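Local coordinates for protein probable intron-encoded endonuclease 1 (Wickerhamomyces canadensis, PDB 6X1J) that cuts double-stranded DNA at a specific recognition sequence as a LAGLIDADG homing endonuclease, promoting homing of an intron in the mitochondrial 21S rRNA gene, at residues E37-I50 with F112-K125. Residues are numbered along the deposited sequence; the frame is centred on the assembly and turned at random.
Sequences EETLIGNILGDVYI and FDKLGYYFMENHKK. With K (potassium ion), chain E; K (potassium ion), chain D; nucleotides of chain B.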
loop_
_atom_site.group_PDB
_atom_site.type_symbol
_atom_site.label_atom_id
_atom_site.label_comp_id
_atom_site.label_asym_id
_atom_site.label_seq_id
_atom_site.Cartn_x
_atom_site.Cartn_y
_atom_site.Cartn_z
ATOM N N GLU A 37 -4.915 3.526 9.509
ATOM C CA GLU A 37 -3.530 3.262 9.946
ATOM C C GLU A 37 -3.161 1.905 9.347
ATOM O O GLU A 37 -2.090 1.832 8.744
ATOM C CB GLU A 37 -3.412 3.304 11.471
ATOM C CG GLU A 37 -1.998 3.094 11.968
ATOM C CD GLU A 37 -1.904 2.682 13.434
ATOM O OE1 GLU A 37 -2.646 3.261 14.247
ATOM O OE2 GLU A 37 -1.093 1.771 13.764
ATOM N N GLU A 38 -4.031 0.910 9.547
ATOM C CA GLU A 38 -3.796 -0.514 9.166
ATOM C C GLU A 38 -3.801 -0.618 7.651
ATOM O O GLU A 38 -2.921 -1.293 7.111
ATOM C CB GLU A 38 -4.789 -1.479 9.828
ATOM C CG GLU A 38 -4.652 -1.493 11.344
ATOM C CD GLU A 38 -5.680 -2.334 12.088
ATOM O OE1 GLU A 38 -6.333 -3.203 11.463
ATOM O OE2 GLU A 38 -5.813 -2.130 13.304
ATOM N N THR A 39 -4.716 0.072 6.971
ATOM C CA THR A 39 -4.680 0.159 5.494
ATOM C C THR A 39 -3.289 0.672 5.071
ATOM O O THR A 39 -2.650 0.099 4.168
ATOM C CB THR A 39 -5.807 1.066 4.968
ATOM O OG1 THR A 39 -7.079 0.523 5.346
ATOM C CG2 THR A 39 -5.712 1.191 3.477
ATOM N N LEU A 40 -2.856 1.756 5.687
ATOM C CA LEU A 40 -1.711 2.550 5.196
ATOM C C LEU A 40 -0.433 1.736 5.456
ATOM O O LEU A 40 0.534 1.839 4.673
ATOM C CB LEU A 40 -1.675 3.888 5.941
ATOM C CG LEU A 40 -0.449 4.760 5.653
ATOM C CD1 LEU A 40 -0.211 4.919 4.165
ATOM C CD2 LEU A 40 -0.563 6.132 6.281
ATOM N N ILE A 41 -0.424 0.930 6.498
ATOM C CA ILE A 41 0.775 0.063 6.756
ATOM C C ILE A 41 0.931 -0.884 5.560
ATOM O O ILE A 41 2.073 -1.070 5.079
ATOM C CB ILE A 41 0.644 -0.672 8.103
ATOM C CG1 ILE A 41 0.891 0.309 9.250
ATOM C CG2 ILE A 41 1.544 -1.898 8.174
ATOM C CD1 ILE A 41 0.156 -0.072 10.509
ATOM N N GLY A 42 -0.166 -1.463 5.096
ATOM C CA GLY A 42 -0.140 -2.310 3.888
ATOM C C GLY A 42 0.345 -1.533 2.675
ATOM O O GLY A 42 1.196 -2.070 1.923
ATOM N N ASN A 43 -0.171 -0.316 2.461
ATOM C CA ASN A 43 0.078 0.439 1.212
ATOM C C ASN A 43 1.555 0.844 1.151
ATOM O O ASN A 43 2.079 0.995 0.028
ATOM C CB ASN A 43 -0.882 1.614 1.089
ATOM C CG ASN A 43 -2.271 1.202 0.634
ATOM O OD1 ASN A 43 -3.251 1.647 1.228
ATOM N ND2 ASN A 43 -2.370 0.353 -0.396
ATOM N N ILE A 44 2.199 1.085 2.298
ATOM C CA ILE A 44 3.616 1.581 2.375
ATOM C C ILE A 44 4.531 0.421 1.990
ATOM O O ILE A 44 5.484 0.615 1.200
ATOM C CB ILE A 44 3.942 2.144 3.768
ATOM C CG1 ILE A 44 3.067 3.358 4.060
ATOM C CG2 ILE A 44 5.428 2.444 3.880
ATOM C CD1 ILE A 44 3.096 3.842 5.506
ATOM N N LEU A 45 4.198 -0.757 2.472
ATOM C CA LEU A 45 4.877 -2.028 2.067
ATOM C C LEU A 45 4.666 -2.200 0.561
ATOM O O LEU A 45 5.623 -2.552 -0.125
ATOM C CB LEU A 45 4.281 -3.174 2.893
ATOM C CG LEU A 45 4.737 -3.188 4.361
ATOM C CD1 LEU A 45 3.863 -4.118 5.194
ATOM C CD2 LEU A 45 6.229 -3.596 4.465
ATOM N N GLY A 46 3.486 -1.791 0.068
ATOM C CA GLY A 46 3.094 -1.847 -1.351
ATOM C C GLY A 46 3.464 -0.623 -2.183
ATOM O O GLY A 46 4.663 -0.321 -2.320
ATOM N N ASP A 47 2.450 0.029 -2.772
ATOM C CA ASP A 47 2.569 0.938 -3.941
ATOM C C ASP A 47 2.632 2.431 -3.545
ATOM O O ASP A 47 2.876 3.285 -4.441
ATOM C CB ASP A 47 1.381 0.664 -4.859
ATOM C CG ASP A 47 1.497 -0.670 -5.590
ATOM O OD1 ASP A 47 2.636 -1.129 -5.827
ATOM O OD2 ASP A 47 0.464 -1.276 -5.833
ATOM N N VAL A 48 2.452 2.781 -2.270
ATOM C CA VAL A 48 2.339 4.207 -1.890
ATOM C C VAL A 48 3.725 4.800 -1.569
ATOM O O VAL A 48 4.632 4.091 -1.011
ATOM C CB VAL A 48 1.333 4.362 -0.747
ATOM C CG1 VAL A 48 1.411 5.738 -0.155
ATOM C CG2 VAL A 48 -0.083 4.098 -1.237
ATOM N N TYR A 49 3.903 6.040 -1.998
ATOM C CA TYR A 49 5.018 6.965 -1.667
ATOM C C TYR A 49 4.580 7.765 -0.438
ATOM O O TYR A 49 3.570 8.520 -0.537
ATOM C CB TYR A 49 5.320 7.836 -2.883
ATOM C CG TYR A 49 6.461 8.799 -2.770
ATOM C CD1 TYR A 49 7.333 8.811 -1.695
ATOM C CD2 TYR A 49 6.696 9.692 -3.799
ATOM C CE1 TYR A 49 8.418 9.684 -1.651
ATOM C CE2 TYR A 49 7.763 10.576 -3.761
ATOM C CZ TYR A 49 8.632 10.573 -2.687
ATOM O OH TYR A 49 9.675 11.457 -2.669
ATOM N N ILE A 50 5.199 7.477 0.710
ATOM C CA ILE A 50 5.006 8.308 1.934
ATOM C C ILE A 50 6.207 9.247 2.044
ATOM O O ILE A 50 7.373 8.777 2.326
ATOM C CB ILE A 50 4.683 7.492 3.195
ATOM C CG1 ILE A 50 4.433 8.420 4.391
ATOM C CG2 ILE A 50 5.727 6.418 3.469
ATOM C CD1 ILE A 50 3.615 7.766 5.488
ATOM N N PHE A 112 0.178 11.736 9.350
ATOM C CA PHE A 112 0.982 10.795 8.527
ATOM C C PHE A 112 2.417 10.656 9.076
ATOM O O PHE A 112 3.142 9.745 8.609
ATOM C CB PHE A 112 0.982 11.214 7.044
ATOM C CG PHE A 112 -0.381 11.211 6.375
ATOM C CD1 PHE A 112 -1.141 10.053 6.284
ATOM C CD2 PHE A 112 -0.918 12.376 5.829
ATOM C CE1 PHE A 112 -2.405 10.066 5.696
ATOM C CE2 PHE A 112 -2.182 12.383 5.253
ATOM C CZ PHE A 112 -2.933 11.236 5.212
ATOM N N ASP A 113 2.819 11.468 10.062
ATOM C CA ASP A 113 4.231 11.559 10.529
ATOM C C ASP A 113 4.686 10.284 11.247
ATOM O O ASP A 113 5.841 9.863 11.012
ATOM C CB ASP A 113 4.416 12.753 11.467
ATOM C CG ASP A 113 4.664 14.081 10.763
ATOM O OD1 ASP A 113 4.790 14.095 9.511
ATOM O OD2 ASP A 113 4.735 15.086 11.480
ATOM N N LYS A 114 3.858 9.735 12.142
ATOM C CA LYS A 114 4.182 8.511 12.909
ATOM C C LYS A 114 4.618 7.378 11.960
ATOM O O LYS A 114 5.707 6.797 12.177
ATOM C CB LYS A 114 2.984 8.056 13.739
ATOM C CG LYS A 114 3.330 6.862 14.623
ATOM C CD LYS A 114 2.184 6.352 15.452
ATOM C CE LYS A 114 1.273 5.456 14.650
ATOM N NZ LYS A 114 0.097 5.081 15.456
ATOM N N LEU A 115 3.789 7.047 10.968
ATOM C CA LEU A 115 4.100 5.986 9.966
ATOM C C LEU A 115 5.172 6.488 8.999
ATOM O O LEU A 115 6.032 5.702 8.598
ATOM C CB LEU A 115 2.819 5.544 9.261
ATOM C CG LEU A 115 1.878 4.726 10.151
ATOM C CD1 LEU A 115 0.571 4.416 9.448
ATOM C CD2 LEU A 115 2.523 3.421 10.585
ATOM N N GLY A 116 5.211 7.769 8.710
ATOM C CA GLY A 116 6.313 8.277 7.881
ATOM C C GLY A 116 7.679 8.058 8.538
ATOM O O GLY A 116 8.600 7.604 7.819
ATOM N N TYR A 117 7.835 8.394 9.842
ATOM C CA TYR A 117 9.140 8.275 10.554
ATOM C C TYR A 117 9.419 6.800 10.827
ATOM O O TYR A 117 10.585 6.409 10.791
ATOM C CB TYR A 117 9.211 9.168 11.800
ATOM C CG TYR A 117 9.455 10.628 11.482
ATOM C CD1 TYR A 117 10.611 11.045 10.824
ATOM C CD2 TYR A 117 8.523 11.604 11.821
ATOM C CE1 TYR A 117 10.834 12.381 10.515
ATOM C CE2 TYR A 117 8.735 12.944 11.528
ATOM C CZ TYR A 117 9.885 13.333 10.860
ATOM O OH TYR A 117 10.089 14.664 10.604
ATOM N N TYR A 118 8.370 5.987 10.980
ATOM C CA TYR A 118 8.494 4.552 11.299
ATOM C C TYR A 118 9.084 3.790 10.106
ATOM O O TYR A 118 9.939 2.878 10.341
ATOM C CB TYR A 118 7.139 4.016 11.753
ATOM C CG TYR A 118 7.227 2.628 12.305
ATOM C CD1 TYR A 118 7.643 2.405 13.605
ATOM C CD2 TYR A 118 6.951 1.536 11.512
ATOM C CE1 TYR A 118 7.780 1.120 14.105
ATOM C CE2 TYR A 118 7.071 0.244 11.995
ATOM C CZ TYR A 118 7.496 0.036 13.295
ATOM O OH TYR A 118 7.609 -1.232 13.769
ATOM N N PHE A 119 8.695 4.166 8.882
ATOM C CA PHE A 119 9.055 3.461 7.621
ATOM C C PHE A 119 10.243 4.100 6.907
ATOM O O PHE A 119 11.002 3.370 6.237
ATOM C CB PHE A 119 7.880 3.438 6.638
ATOM C CG PHE A 119 6.990 2.260 6.883
ATOM C CD1 PHE A 119 7.371 1.007 6.437
ATOM C CD2 PHE A 119 5.828 2.385 7.626
ATOM C CE1 PHE A 119 6.586 -0.094 6.724
ATOM C CE2 PHE A 119 5.046 1.277 7.898
ATOM C CZ PHE A 119 5.418 0.046 7.434
ATOM N N MET A 120 10.359 5.419 6.952
ATOM C CA MET A 120 11.375 6.089 6.096
ATOM C C MET A 120 12.592 6.498 6.936
ATOM O O MET A 120 12.416 7.135 7.980
ATOM C CB MET A 120 10.793 7.321 5.401
ATOM C CG MET A 120 9.561 7.026 4.586
ATOM S SD MET A 120 9.921 5.962 3.130
ATOM C CE MET A 120 8.650 4.766 3.488
ATOM N N GLU A 121 13.775 6.230 6.412
ATOM C CA GLU A 121 15.074 6.487 7.064
ATOM C C GLU A 121 16.073 6.718 5.943
ATOM O O GLU A 121 16.356 5.752 5.229
ATOM C CB GLU A 121 15.430 5.263 7.913
ATOM C CG GLU A 121 16.618 5.441 8.842
ATOM C CD GLU A 121 16.922 4.189 9.649
ATOM O OE1 GLU A 121 16.520 4.144 10.851
ATOM O OE2 GLU A 121 17.528 3.249 9.052
ATOM N N ASN A 122 16.520 7.958 5.759
ATOM C CA ASN A 122 17.471 8.330 4.683
ATOM C C ASN A 122 16.761 8.215 3.325
ATOM O O ASN A 122 17.432 7.887 2.327
ATOM C CB ASN A 122 18.711 7.439 4.766
ATOM C CG ASN A 122 20.014 8.205 4.693
ATOM O OD1 ASN A 122 20.082 9.308 4.151
ATOM N ND2 ASN A 122 21.067 7.605 5.220
ATOM N N HIS A 123 15.444 8.456 3.288
ATOM C CA HIS A 123 14.592 8.401 2.063
ATOM C C HIS A 123 14.529 6.984 1.460
ATOM O O HIS A 123 14.247 6.883 0.257
ATOM C CB HIS A 123 15.075 9.436 1.030
ATOM C CG HIS A 123 14.927 10.845 1.498
ATOM N ND1 HIS A 123 15.989 11.577 2.004
ATOM C CD2 HIS A 123 13.841 11.640 1.584
ATOM C CE1 HIS A 123 15.563 12.771 2.363
ATOM N NE2 HIS A 123 14.251 12.836 2.110
ATOM N N LYS A 124 14.779 5.929 2.244
ATOM C CA LYS A 124 14.492 4.527 1.849
ATOM C C LYS A 124 13.416 3.985 2.789
ATOM O O LYS A 124 13.414 4.353 3.988
ATOM C CB LYS A 124 15.762 3.672 1.878
ATOM C CG LYS A 124 16.822 4.053 0.849
ATOM C CD LYS A 124 17.870 2.970 0.580
ATOM C CE LYS A 124 19.098 3.072 1.468
ATOM N NZ LYS A 124 18.754 2.870 2.897
ATOM N N LYS A 125 12.502 3.176 2.257
ATOM C CA LYS A 125 11.580 2.350 3.074
ATOM C C LYS A 125 12.433 1.286 3.750
ATOM O O LYS A 125 13.158 0.626 2.999
ATOM C CB LYS A 125 10.540 1.604 2.235
ATOM C CG LYS A 125 9.252 2.343 1.985
ATOM C CD LYS A 125 8.433 1.790 0.854
ATOM C CE LYS A 125 7.335 2.727 0.435
ATOM N NZ LYS A 125 6.577 2.153 -0.690
HETATM K K K E . 6.802 -1.760 -2.986
HETATM K K K D . 1.722 -3.193 -7.721
ATOM P P DA B 16 9.348 4.497 -2.550
ATOM O OP1 DA B 16 10.306 3.678 -1.776
ATOM O OP2 DA B 16 8.364 5.298 -1.815
ATOM O "O5'" DA B 16 10.187 5.381 -3.581
ATOM C "C5'" DA B 16 10.107 6.812 -3.454
ATOM C "C4'" DA B 16 10.940 7.534 -4.489
ATOM O "O4'" DA B 16 10.212 7.598 -5.734
ATOM C "C3'" DA B 16 11.200 8.977 -4.071
ATOM O "O3'" DA B 16 12.548 9.017 -3.600
ATOM C "C2'" DA B 16 10.972 9.792 -5.330
ATOM C "C1'" DA B 16 10.393 8.840 -6.364
ATOM N N9 DA B 16 9.128 9.208 -6.999
ATOM C C8 DA B 16 7.831 8.902 -6.659
ATOM N N7 DA B 16 6.939 9.368 -7.501
ATOM C C5 DA B 16 7.701 10.041 -8.449
ATOM C C6 DA B 16 7.359 10.740 -9.621
ATOM N N6 DA B 16 6.106 10.895 -10.063
ATOM N N1 DA B 16 8.366 11.263 -10.350
ATOM C C2 DA B 16 9.623 11.091 -9.931
ATOM N N3 DA B 16 10.069 10.439 -8.869
ATOM C C4 DA B 16 9.048 9.934 -8.160
ATOM P P DC B 15 6.189 -0.463 -6.597
ATOM O OP1 DC B 15 7.425 -1.051 -7.164
ATOM O OP2 DC B 15 5.393 -1.135 -5.499
ATOM O "O5'" DC B 15 6.763 0.914 -6.133
ATOM C "C5'" DC B 15 6.185 1.838 -5.228
ATOM C "C4'" DC B 15 7.309 2.843 -5.188
ATOM O "O4'" DC B 15 7.506 3.425 -6.497
ATOM C "C3'" DC B 15 7.359 3.975 -4.152
ATOM O "O3'" DC B 15 8.569 3.575 -3.481
ATOM C "C2'" DC B 15 7.210 5.219 -5.015
ATOM C "C1'" DC B 15 7.817 4.797 -6.359
ATOM N N1 DC B 15 7.288 5.500 -7.544
ATOM C C2 DC B 15 8.182 6.067 -8.467
ATOM O O2 DC B 15 9.401 5.960 -8.268
ATOM N N3 DC B 15 7.691 6.736 -9.533
ATOM C C4 DC B 15 6.372 6.807 -9.724
ATOM N N4 DC B 15 5.931 7.472 -10.788
ATOM C C5 DC B 15 5.443 6.214 -8.818
ATOM C C6 DC B 15 5.937 5.606 -7.737
HETATM O O HOH W 1 8.189 0.710 -2.509
HETATM O O HOH W 2 1.201 -4.234 -10.061
HETATM O O HOH W 3 3.927 -3.144 -10.186
HETATM O O HOH W 4 7.761 -3.412 -5.238
HETATM O O HOH W 5 9.044 -3.936 -2.381
#
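Lys125 reaches past the end of helix 37-45 with its chain extended beyond CG, and its ammonium bonds two carbonyls: NZ lies 2.7 Å from Ile44 O of the last helical turn, in the carbonyl plane, and 2.8 Å from Val48 O in the loop after it, tilted 19° from the plane of that second carbonyl. A third bond, to a water, leads on to O3' of DC15 of chain B and to one potassium ion. A long cationic donor suits these acceptors and the nearby DNA backbone. Behind it the contact is mostly apolar. Branched Ile44 meets the Phe119 ring with two methyls: CG1 stands beside the backbone N (chi1 -63°), which presents CG2 over one face, 3.6 Å from the centroid, a CH-pi contact, while CD1 reaches CD2. Leu115 is a knob among Glu37, Leu40, Ile41 and Ile44: its CD1 meets Leu40 CD2 and its CD2 meets Ile41 CG1, each at 3.8 Å. At the far end Glu37 OE1 and Lys114 NZ form a 3.5 Å salt bridge, their chains crossing at about a right angle. Helix 37-45 carries the first LAGLIDADG motif, whose end brings Gly46 O and the Asp47 carboxylate to the two potassium ions. Tyr49 lies against DA16 of chain B, C5' over one ring face, and its OH hydrogen-bonds another nucleotide's phosphate; an alanine here would probably leave that sugar unsupported and that phosphate without this partner. Ile50 rests CD1 on the bare backbone of Gly116, 3.6 Å from its N.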